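Local structure of uncharacterized protein ScGH5_18 (Streptomyces cattleya, 7LR8) at residues V223-F228 with Q244-L249; V269-P274 with V301-S306; D123-Q128 with R178-A183. The protein is a family 5 glycoside hydrolase that probably cleaves the Manβ1-4GlcNAc core disaccharide during bacterial breakdown of N-glycans. The protein carries 1 engineered substitution. One frame throughout, in Å; residues are numbered along the deposited sequence.

Contact 1. Residues V223-F228 with Q244-L249; sequences VHSWVF and QHAAYL. With BMA (beta-D-mannopyranose), chain D; NAG (2-acetamido-2-deoxy-beta-D-glucopyranose), chain C.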
loop_
_atom_site.group_PDB
_atom_site.type_symbol
_atom_site.label_atom_id
_atom_site.label_comp_id
_atom_site.label_asym_id
_atom_site.label_seq_id
_atom_site.Cartn_x
_atom_site.Cartn_y
_atom_site.Cartn_z
ATOM N N VAL B 223 -23.715 -13.601 -0.442
ATOM C CA VAL B 223 -22.921 -14.688 -1.009
ATOM C C VAL B 223 -22.308 -14.215 -2.320
ATOM O O VAL B 223 -22.902 -13.420 -3.065
ATOM C CB VAL B 223 -23.751 -15.974 -1.233
ATOM C CG1 VAL B 223 -24.195 -16.557 0.111
ATOM C CG2 VAL B 223 -24.946 -15.693 -2.120
ATOM N N HIS B 224 -21.097 -14.709 -2.589
ATOM C CA HIS B 224 -20.345 -14.404 -3.801
ATOM C C HIS B 224 -20.063 -15.725 -4.509
ATOM O O HIS B 224 -19.330 -16.563 -3.972
ATOM C CB HIS B 224 -19.025 -13.701 -3.469
ATOM C CG HIS B 224 -19.178 -12.394 -2.750
ATOM N ND1 HIS B 224 -18.149 -11.832 -2.023
ATOM C CD2 HIS B 224 -20.220 -11.531 -2.657
ATOM C CE1 HIS B 224 -18.549 -10.680 -1.514
ATOM N NE2 HIS B 224 -19.805 -10.478 -1.875
ATOM N N SER B 225 -20.630 -15.911 -5.711
ATOM C CA SER B 225 -20.609 -17.211 -6.385
ATOM C C SER B 225 -19.593 -17.218 -7.526
ATOM O O SER B 225 -19.780 -16.530 -8.538
ATOM C CB SER B 225 -21.991 -17.563 -6.917
ATOM O OG SER B 225 -21.934 -18.826 -7.559
ATOM N N TRP B 226 -18.552 -18.037 -7.387
ATOM C CA TRP B 226 -17.437 -18.052 -8.334
ATOM C C TRP B 226 -17.064 -19.490 -8.650
ATOM O O TRP B 226 -16.450 -20.172 -7.818
ATOM C CB TRP B 226 -16.241 -17.281 -7.769
ATOM C CG TRP B 226 -16.509 -15.826 -7.760
ATOM C CD1 TRP B 226 -16.826 -15.048 -6.678
ATOM C CD2 TRP B 226 -16.524 -14.965 -8.894
ATOM N NE1 TRP B 226 -17.015 -13.744 -7.075
ATOM C CE2 TRP B 226 -16.861 -13.673 -8.438
ATOM C CE3 TRP B 226 -16.318 -15.166 -10.260
ATOM C CZ2 TRP B 226 -16.948 -12.581 -9.299
ATOM C CZ3 TRP B 226 -16.411 -14.078 -11.121
ATOM C CH2 TRP B 226 -16.732 -12.809 -10.641
ATOM N N VAL B 227 -17.404 -19.942 -9.867
ATOM C CA VAL B 227 -17.252 -21.355 -10.217
ATOM C C VAL B 227 -15.822 -21.754 -10.552
ATOM O O VAL B 227 -15.586 -22.925 -10.872
ATOM C CB VAL B 227 -18.203 -21.735 -11.376
ATOM C CG1 VAL B 227 -19.651 -21.532 -10.948
ATOM C CG2 VAL B 227 -17.902 -20.945 -12.635
ATOM N N PHE B 228 -14.850 -20.835 -10.466
ATOM C CA PHE B 228 -13.453 -21.248 -10.526
ATOM C C PHE B 228 -12.959 -21.809 -9.194
ATOM O O PHE B 228 -11.770 -22.127 -9.064
ATOM C CB PHE B 228 -12.542 -20.092 -10.985
ATOM C CG PHE B 228 -12.663 -18.822 -10.171
ATOM C CD1 PHE B 228 -12.438 -18.811 -8.800
ATOM C CD2 PHE B 228 -12.968 -17.625 -10.799
ATOM C CE1 PHE B 228 -12.544 -17.636 -8.067
ATOM C CE2 PHE B 228 -13.079 -16.454 -10.078
ATOM C CZ PHE B 228 -12.857 -16.454 -8.707
ATOM N N GLN B 244 -25.804 -24.120 -11.395
ATOM C CA GLN B 244 -26.614 -23.984 -10.198
ATOM C C GLN B 244 -25.801 -23.525 -8.996
ATOM O O GLN B 244 -26.338 -23.454 -7.885
ATOM C CB GLN B 244 -27.303 -25.321 -9.895
ATOM C CG GLN B 244 -28.367 -25.747 -10.930
ATOM C CD GLN B 244 -29.701 -25.068 -10.686
ATOM O OE1 GLN B 244 -29.957 -24.549 -9.597
ATOM N NE2 GLN B 244 -30.563 -25.084 -11.690
ATOM N N HIS B 245 -24.517 -23.216 -9.183
ATOM C CA HIS B 245 -23.679 -22.937 -8.026
ATOM C C HIS B 245 -24.188 -21.732 -7.244
ATOM O O HIS B 245 -24.188 -21.741 -6.007
ATOM C CB HIS B 245 -22.224 -22.737 -8.462
ATOM C CG HIS B 245 -21.292 -22.511 -7.311
ATOM N ND1 HIS B 245 -21.072 -21.264 -6.758
ATOM C CD2 HIS B 245 -20.572 -23.386 -6.570
ATOM C CE1 HIS B 245 -20.233 -21.380 -5.744
ATOM N NE2 HIS B 245 -19.925 -22.657 -5.601
ATOM N N ALA B 246 -24.640 -20.690 -7.937
ATOM C CA ALA B 246 -25.094 -19.502 -7.219
ATOM C C ALA B 246 -26.397 -19.765 -6.466
ATOM O O ALA B 246 -26.562 -19.309 -5.328
ATOM C CB ALA B 246 -25.242 -18.328 -8.185
ATOM N N ALA B 247 -27.340 -20.493 -7.083
ATOM C CA ALA B 247 -28.557 -20.888 -6.377
ATOM C C ALA B 247 -28.231 -21.777 -5.182
ATOM O O ALA B 247 -28.889 -21.703 -4.140
ATOM C CB ALA B 247 -29.515 -21.609 -7.335
ATOM N N TYR B 248 -27.218 -22.633 -5.317
ATOM C CA TYR B 248 -26.785 -23.445 -4.183
ATOM C C TYR B 248 -26.344 -22.583 -3.006
ATOM O O TYR B 248 -26.719 -22.843 -1.857
ATOM C CB TYR B 248 -25.637 -24.343 -4.606
ATOM C CG TYR B 248 -24.957 -25.066 -3.466
ATOM C CD1 TYR B 248 -25.678 -25.894 -2.617
ATOM C CD2 TYR B 248 -23.589 -24.968 -3.279
ATOM C CE1 TYR B 248 -25.055 -26.582 -1.585
ATOM C CE2 TYR B 248 -22.956 -25.659 -2.260
ATOM C CZ TYR B 248 -23.691 -26.462 -1.420
ATOM O OH TYR B 248 -23.058 -27.152 -0.408
ATOM N N LEU B 249 -25.488 -21.593 -3.258
ATOM C CA LEU B 249 -25.021 -20.765 -2.149
ATOM C C LEU B 249 -26.188 -20.038 -1.497
ATOM O O LEU B 249 -26.225 -19.878 -0.269
ATOM C CB LEU B 249 -23.962 -19.771 -2.626
ATOM C CG LEU B 249 -22.540 -20.281 -2.850
ATOM C CD1 LEU B 249 -21.647 -19.100 -3.197
ATOM C CD2 LEU B 249 -22.016 -21.027 -1.623
HETATM C C1 BMA D . -13.988 -11.785 -5.985
HETATM C C2 BMA D . -14.151 -10.235 -6.088
HETATM C C3 BMA D . -12.918 -9.658 -6.752
HETATM C C4 BMA D . -12.542 -10.498 -8.048
HETATM C C5 BMA D . -13.656 -11.524 -8.400
HETATM C C6 BMA D . -13.303 -12.420 -9.566
HETATM O O2 BMA D . -14.318 -9.636 -4.812
HETATM O O3 BMA D . -11.827 -9.550 -5.803
HETATM O O4 BMA D . -12.374 -9.603 -9.113
HETATM O O5 BMA D . -13.871 -12.408 -7.285
HETATM O O6 BMA D . -12.119 -13.166 -9.193
HETATM C C1 NAG C . -10.412 -15.466 -4.578
HETATM C C2 NAG C . -9.746 -14.240 -5.202
HETATM C C3 NAG C . -10.622 -12.995 -5.005
HETATM C C4 NAG C . -12.057 -13.248 -5.465
HETATM C C5 NAG C . -12.575 -14.501 -4.757
HETATM C C6 NAG C . -13.976 -14.917 -5.130
HETATM C C7 NAG C . -7.315 -13.852 -5.344
HETATM C C8 NAG C . -6.044 -13.678 -4.559
HETATM N N2 NAG C . -8.427 -14.039 -4.622
HETATM O O1 NAG C . -9.660 -16.591 -4.885
HETATM O O3 NAG C . -10.065 -11.892 -5.709
HETATM O O4 NAG C . -12.836 -12.095 -5.145
HETATM O O5 NAG C . -11.728 -15.609 -5.090
HETATM O O6 NAG C . -14.421 -15.988 -4.308
HETATM O O7 NAG C . -7.333 -13.815 -6.573
#

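Contact 2. Residues V269-P274 with V301-S306; sequences VGAPAP and VTWWCS. With BMA (beta-D-mannopyranose), chain D.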
loop_
_atom_site.group_PDB
_atom_site.type_symbol
_atom_site.label_atom_id
_atom_site.label_comp_id
_atom_site.label_asym_id
_atom_site.label_seq_id
_atom_site.Cartn_x
_atom_site.Cartn_y
_atom_site.Cartn_z
ATOM N N VAL B 269 -21.672 -12.495 -8.795
ATOM C CA VAL B 269 -21.739 -13.671 -9.656
ATOM C C VAL B 269 -21.148 -13.234 -10.985
ATOM O O VAL B 269 -21.452 -12.139 -11.473
ATOM C CB VAL B 269 -23.173 -14.217 -9.813
ATOM C CG1 VAL B 269 -24.157 -13.111 -10.245
ATOM C CG2 VAL B 269 -23.180 -15.387 -10.831
ATOM N N GLY B 270 -20.271 -14.052 -11.563
ATOM C CA GLY B 270 -19.640 -13.685 -12.813
ATOM C C GLY B 270 -19.275 -14.910 -13.621
ATOM O O GLY B 270 -19.432 -16.049 -13.174
ATOM N N ALA B 271 -18.729 -14.651 -14.813
ATOM C CA ALA B 271 -18.465 -15.678 -15.824
ATOM C C ALA B 271 -16.974 -15.687 -16.142
ATOM O O ALA B 271 -16.542 -15.086 -17.141
ATOM C CB ALA B 271 -19.294 -15.419 -17.081
ATOM N N PRO B 272 -16.145 -16.389 -15.322
ATOM C CA PRO B 272 -14.683 -16.296 -15.482
ATOM C C PRO B 272 -14.101 -17.292 -16.474
ATOM O O PRO B 272 -14.233 -18.502 -16.279
ATOM C CB PRO B 272 -14.163 -16.598 -14.068
ATOM C CG PRO B 272 -15.177 -17.585 -13.535
ATOM C CD PRO B 272 -16.516 -17.193 -14.140
ATOM N N ALA B 273 -13.418 -16.807 -17.510
ATOM C CA ALA B 273 -12.748 -17.699 -18.449
ATOM C C ALA B 273 -11.457 -18.238 -17.835
ATOM O O ALA B 273 -10.804 -17.545 -17.052
ATOM C CB ALA B 273 -12.435 -16.967 -19.749
ATOM N N PRO B 274 -11.063 -19.476 -18.171
ATOM C CA PRO B 274 -11.703 -20.394 -19.122
ATOM C C PRO B 274 -12.730 -21.328 -18.496
ATOM O O PRO B 274 -13.309 -22.157 -19.211
ATOM C CB PRO B 274 -10.523 -21.210 -19.668
ATOM C CG PRO B 274 -9.372 -20.955 -18.718
ATOM C CD PRO B 274 -9.827 -20.062 -17.624
ATOM N N VAL B 301 -29.549 -9.751 -7.385
ATOM C CA VAL B 301 -28.467 -10.354 -8.158
ATOM C C VAL B 301 -27.570 -9.225 -8.633
ATOM O O VAL B 301 -28.036 -8.304 -9.318
ATOM C CB VAL B 301 -28.996 -11.147 -9.362
ATOM C CG1 VAL B 301 -27.826 -11.691 -10.179
ATOM C CG2 VAL B 301 -29.932 -12.260 -8.914
ATOM N N THR B 302 -26.286 -9.290 -8.280
ATOM C CA THR B 302 -25.357 -8.215 -8.595
ATOM C C THR B 302 -24.192 -8.818 -9.368
ATOM O O THR B 302 -23.370 -9.542 -8.798
ATOM C CB THR B 302 -24.903 -7.496 -7.321
ATOM O OG1 THR B 302 -26.063 -7.161 -6.532
ATOM C CG2 THR B 302 -24.154 -6.221 -7.662
ATOM N N TRP B 303 -24.155 -8.568 -10.677
ATOM C CA TRP B 303 -23.173 -9.186 -11.548
ATOM C C TRP B 303 -21.801 -8.553 -11.358
ATOM O O TRP B 303 -21.680 -7.335 -11.204
ATOM C CB TRP B 303 -23.602 -9.067 -13.020
ATOM C CG TRP B 303 -22.893 -10.066 -13.856
ATOM C CD1 TRP B 303 -21.700 -9.905 -14.504
ATOM C CD2 TRP B 303 -23.301 -11.417 -14.096
ATOM N NE1 TRP B 303 -21.353 -11.073 -15.150
ATOM C CE2 TRP B 303 -22.318 -12.016 -14.902
ATOM C CE3 TRP B 303 -24.408 -12.181 -13.702
ATOM C CZ2 TRP B 303 -22.408 -13.337 -15.322
ATOM C CZ3 TRP B 303 -24.488 -13.496 -14.119
ATOM C CH2 TRP B 303 -23.500 -14.055 -14.914
ATOM N N TRP B 304 -20.766 -9.396 -11.338
ATOM C CA TRP B 304 -19.378 -8.936 -11.389
ATOM C C TRP B 304 -18.887 -9.169 -12.807
ATOM O O TRP B 304 -18.674 -10.318 -13.196
ATOM C CB TRP B 304 -18.479 -9.695 -10.416
ATOM C CG TRP B 304 -17.110 -9.076 -10.380
ATOM C CD1 TRP B 304 -16.137 -9.162 -11.337
ATOM C CD2 TRP B 304 -16.585 -8.221 -9.351
ATOM N NE1 TRP B 304 -15.041 -8.417 -10.966
ATOM C CE2 TRP B 304 -15.290 -7.837 -9.747
ATOM C CE3 TRP B 304 -17.081 -7.759 -8.127
ATOM C CZ2 TRP B 304 -14.500 -6.998 -8.973
ATOM C CZ3 TRP B 304 -16.291 -6.934 -7.362
ATOM C CH2 TRP B 304 -15.017 -6.564 -7.779
ATOM N N CYS B 305 -18.658 -8.097 -13.568
ATOM C CA CYS B 305 -18.700 -6.715 -13.116
ATOM C C CYS B 305 -19.259 -5.863 -14.255
ATOM O O CYS B 305 -19.617 -6.392 -15.315
ATOM C CB CYS B 305 -17.306 -6.235 -12.718
ATOM S SG CYS B 305 -16.039 -6.609 -13.967
ATOM N N SER B 306 -19.326 -4.549 -14.046
ATOM C CA SER B 306 -19.935 -3.689 -15.058
ATOM C C SER B 306 -19.063 -3.618 -16.310
ATOM O O SER B 306 -19.556 -3.804 -17.436
ATOM C CB SER B 306 -20.190 -2.298 -14.472
ATOM O OG SER B 306 -18.982 -1.635 -14.140
HETATM C C1 BMA D . -13.988 -11.785 -5.985
HETATM C C2 BMA D . -14.151 -10.235 -6.088
HETATM C C3 BMA D . -12.918 -9.658 -6.752
HETATM C C4 BMA D . -12.542 -10.498 -8.048
HETATM C C5 BMA D . -13.656 -11.524 -8.400
HETATM C C6 BMA D . -13.303 -12.420 -9.566
HETATM O O2 BMA D . -14.318 -9.636 -4.812
HETATM O O3 BMA D . -11.827 -9.550 -5.803
HETATM O O4 BMA D . -12.374 -9.603 -9.113
HETATM O O5 BMA D . -13.871 -12.408 -7.285
HETATM O O6 BMA D . -12.119 -13.166 -9.193
HETATM O O HOH W 1 -18.601 -11.899 -15.773
#

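Contact 3. Residues D123-Q128 with R178-A183; sequences DVVSGQ and RRMLDA. With AE3 (2-(2-ethoxyethoxy)ethanol), chain F.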
loop_
_atom_site.group_PDB
_atom_site.type_symbol
_atom_site.label_atom_id
_atom_site.label_comp_id
_atom_site.label_asym_id
_atom_site.label_seq_id
_atom_site.Cartn_x
_atom_site.Cartn_y
_atom_site.Cartn_z
ATOM N N ASP B 123 -6.056 0.162 17.935
ATOM C CA ASP B 123 -6.003 1.424 17.206
ATOM C C ASP B 123 -6.421 1.256 15.745
ATOM O O ASP B 123 -7.120 2.119 15.206
ATOM C CB ASP B 123 -4.606 2.038 17.320
ATOM C CG ASP B 123 -4.284 2.472 18.751
ATOM O OD1 ASP B 123 -5.202 2.992 19.425
ATOM O OD2 ASP B 123 -3.130 2.283 19.197
ATOM N N VAL B 124 -6.044 0.147 15.102
ATOM C CA VAL B 124 -6.492 -0.088 13.728
ATOM C C VAL B 124 -8.002 -0.249 13.688
ATOM O O VAL B 124 -8.674 0.291 12.800
ATOM C CB VAL B 124 -5.792 -1.316 13.131
ATOM C CG1 VAL B 124 -6.470 -1.716 11.769
ATOM C CG2 VAL B 124 -4.312 -1.028 12.953
ATOM N N VAL B 125 -8.552 -0.985 14.653
ATOM C CA VAL B 125 -9.987 -1.248 14.684
ATOM C C VAL B 125 -10.756 0.033 14.967
ATOM O O VAL B 125 -11.803 0.286 14.370
ATOM C CB VAL B 125 -10.306 -2.353 15.705
ATOM C CG1 VAL B 125 -11.816 -2.438 15.959
ATOM C CG2 VAL B 125 -9.800 -3.683 15.195
ATOM N N SER B 126 -10.240 0.881 15.857
ATOM C CA SER B 126 -10.899 2.160 16.069
ATOM C C SER B 126 -10.825 3.003 14.802
ATOM O O SER B 126 -11.776 3.719 14.461
ATOM C CB SER B 126 -10.259 2.876 17.268
ATOM O OG SER B 126 -10.331 4.287 17.143
ATOM N N GLY B 127 -9.702 2.920 14.091
ATOM C CA GLY B 127 -9.581 3.642 12.834
ATOM C C GLY B 127 -10.558 3.157 11.778
ATOM O O GLY B 127 -11.127 3.964 11.038
ATOM N N GLN B 128 -10.752 1.837 11.691
ATOM C CA GLN B 128 -11.699 1.272 10.720
ATOM C C GLN B 128 -13.124 1.688 11.042
ATOM O O GLN B 128 -13.898 2.025 10.134
ATOM C CB GLN B 128 -11.623 -0.250 10.708
ATOM C CG GLN B 128 -10.308 -0.839 10.247
ATOM C CD GLN B 128 -10.200 -2.272 10.688
ATOM O OE1 GLN B 128 -10.800 -2.659 11.693
ATOM N NE2 GLN B 128 -9.453 -3.078 9.938
ATOM N N ARG B 178 -19.370 -7.148 14.507
ATOM C CA ARG B 178 -20.397 -6.389 15.218
ATOM C C ARG B 178 -19.947 -4.957 15.468
ATOM O O ARG B 178 -20.750 -4.018 15.374
ATOM C CB ARG B 178 -20.750 -7.077 16.537
ATOM C CG ARG B 178 -21.825 -8.138 16.365
ATOM C CD ARG B 178 -22.145 -8.841 17.670
ATOM N NE ARG B 178 -21.110 -9.810 18.011
ATOM C CZ ARG B 178 -21.178 -11.105 17.724
ATOM N NH1 ARG B 178 -20.185 -11.912 18.071
ATOM N NH2 ARG B 178 -22.239 -11.592 17.100
ATOM N N ARG B 179 -18.665 -4.769 15.784
ATOM C CA ARG B 179 -18.151 -3.420 15.994
ATOM C C ARG B 179 -18.175 -2.616 14.699
ATOM O O ARG B 179 -18.555 -1.439 14.703
ATOM C CB ARG B 179 -16.738 -3.486 16.558
ATOM C CG ARG B 179 -16.135 -2.133 16.824
ATOM C CD ARG B 179 -15.095 -2.224 17.903
ATOM N NE ARG B 179 -14.543 -0.908 18.175
ATOM C CZ ARG B 179 -13.365 -0.703 18.750
ATOM N NH1 ARG B 179 -12.620 -1.739 19.120
ATOM N NH2 ARG B 179 -12.940 0.537 18.951
ATOM N N MET B 180 -17.768 -3.232 13.586
ATOM C CA MET B 180 -17.822 -2.546 12.297
ATOM C C MET B 180 -19.250 -2.165 11.938
ATOM O O MET B 180 -19.515 -1.033 11.516
ATOM C CB MET B 180 -17.208 -3.415 11.200
ATOM C CG MET B 180 -15.705 -3.687 11.375
ATOM S SD MET B 180 -14.707 -2.166 11.412
ATOM C CE MET B 180 -14.378 -2.040 13.161
ATOM N N LEU B 181 -20.191 -3.100 12.106
ATOM C CA LEU B 181 -21.569 -2.826 11.709
ATOM C C LEU B 181 -22.251 -1.818 12.631
ATOM O O LEU B 181 -23.077 -1.021 12.165
ATOM C CB LEU B 181 -22.361 -4.128 11.659
ATOM C CG LEU B 181 -21.968 -4.956 10.433
ATOM C CD1 LEU B 181 -22.288 -6.408 10.672
ATOM C CD2 LEU B 181 -22.679 -4.435 9.164
ATOM N N ASP B 182 -21.930 -1.829 13.930
ATOM C CA ASP B 182 -22.447 -0.788 14.813
ATOM C C ASP B 182 -21.979 0.589 14.351
ATOM O O ASP B 182 -22.738 1.561 14.414
ATOM C CB ASP B 182 -22.011 -1.034 16.261
ATOM C CG ASP B 182 -22.736 -2.202 16.918
ATOM O OD1 ASP B 182 -23.750 -2.685 16.373
ATOM O OD2 ASP B 182 -22.278 -2.643 17.998
ATOM N N ALA B 183 -20.734 0.687 13.875
ATOM C CA ALA B 183 -20.239 1.961 13.366
ATOM C C ALA B 183 -21.000 2.393 12.120
ATOM O O ALA B 183 -21.364 3.568 11.986
ATOM C CB ALA B 183 -18.745 1.869 13.071
HETATM C C1 AE3 F . -12.944 -2.534 23.694
HETATM C C2 AE3 F . -11.533 -3.113 23.744
HETATM O O2 AE3 F . -10.722 -2.467 22.806
HETATM C C3 AE3 F . -9.885 -3.339 22.105
HETATM C C4 AE3 F . -10.345 -3.407 20.650
HETATM O O3 AE3 F . -10.009 -4.650 20.103
HETATM C C5 AE3 F . -10.316 -4.780 18.743
HETATM C C6 AE3 F . -11.615 -5.566 18.572
HETATM O O4 AE3 F . -12.707 -4.689 18.598
#

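Contact 1. Residues V223-F228 with Q244-L249
Ser225 and His245 form the polar core of this contact, their OG and ND1 atoms 2.7 Å apart in a hydrogen bond whose donor could be either group. The serine oxygen comes up at the edge of the imidazole, near its plane, with OG anti to the backbone N (chi1 -180°), a setting that carries it to the ring. Packing is tightest here: Ser225 OG also lies 3.2 Å from Ala246 CA, and a residue as small as alanine lets the helix come this close to the strand. One turn on, Leu249 CD1 rests 3.5 Å from His224 O. Looser is the meeting of Val223 CB with Leu249 CB at 4.0 Å. Val227 CG1 slides past His245 CB.

The other side of the strand is the sugar side. Trp226 turns its indole there and lays one face under the mannose, BMA O5 being 3.4 Å from its NE1, while Glu268 takes up the NE1 hydrogen. Trp226 CD1 comes within 3.2 Å of C6 of the GlcNAc, and Phe228, partly exposed, offers its ring edge to both sugars. With an alanine here in place of the indole, the mannose is likely to lose its flat support and Glu268 its N-H partner.

Residues 223-225 and 244-249 run nearly antiparallel, at 163°. The first belong to strand 221-225, which pairs with strand 264-269 of the barrel sheet, the second to helix 240-253; Ala246 also packs on Leu266 of strand 264-269 and on helix 281-293, which flanks the same helix.

Contact 2. Residues V269-P274 with V301-S306
Trp303 holds CG anti to its backbone N (chi1 -160°), which swings the indole under the chain at Val269 and Gly270, while Val269 places CG1 between its own N and carbonyl carbon (chi1 52°), over the six-membered ring of that indole, on the face that also carries Val269 O. Val269 CG1 thereby lies 3.6 Å from Trp303 CE3, and a branched residue suits the spot because its other methyl reaches CZ3 as well. Val269 O sits over the centre of the indole, 3.3 Å from CD2, yet its hydrogen bond goes to the backbone: Trp304 N donates to it at 2.8 Å, nearly straight at 169° but from above the carbonyl plane. The return bond, Val269 N to Thr302 O, is weak. Gly270 packs its CA on the same indole face; a side chain here would clash with Trp304 O. A water accepts from Ala271 N and Trp303 NE1, both at 2.9 Å, and can donate to Trp304 O, joining loop to strand.

Beyond a cis peptide, Cys305 CB covers one face of the Trp304 indole; the opposite face meets the mannose, whose C3 lies over its rim, 3.8 Å from Trp304 CZ2. Active-site residues at the C-terminal ends of parallel strands are characteristic of the (beta/alpha)8 barrel of family 5; here strand 298-304 gives Trp304 and strand 264-269 gives Glu268 to the glycan pocket.

Contact 3. Residues D123-Q128 with R178-A183
Val125 sets its CG1 methyl over one face of the Arg179 guanidinium, 3.3 Å from NH1, and the two side chains pass at a slant; an arginine chain extended from CG to NE carries the group there. The same NH1 donates a hydrogen bond of 3.0 Å to O4 of the bound 2-(2-ethoxyethoxy)ethanol. Ser126, small enough to let the arginine by, faces NH2 with its CA and CB.

Met180 bends at chi2 (-59°), which turns its thioether toward helix 122-139. Its CE lies 3.8 Å from Val125 CG1, and its SD 3.7 Å from Gln128 CB. An unbranched, flexible methionine can bridge segments 123-128 and 178-183, whose axes come within 10.3 Å.

In the next shell, Gln128 is fixed at both ends of its amide: OE1 accepts from Trp176 NE1 and NE2 donates to Leu118 O. Met180 continues inward to Ala129 and Leu132 of helix 122-139 and to Val150 of strand 145-152, outside which helices 122-139 and 170-187 pack side by side as outer helices of the (beta/alpha)8 barrel.

With no polar bond between the segments, apolar contact and a cation's flat face hold them; the bond from NH1 to the ligand implies no role in catalysis.

How the contacts relate
From the N terminus, contact 3 comes first, joining helices 122-139 and 170-187 across a 49-residue excursion that includes strand 145-152. Contact 1 then closes a short 15-residue loop between strand 221-225 and helix 240-253, and contact 2 closes one of 26 residues that includes helix 281-293. The three follow in series; none nests in or crosses another. Contacts 1 and 2 touch: Trp226 CZ2 packs 3.5 Å from Trp304 CB, Phe228 meets Pro272, and both contacts reach the mannose from one sheet. Contact 3, its centre about 30 Å from that of contact 2, joins outer helices across the chain's centre from it.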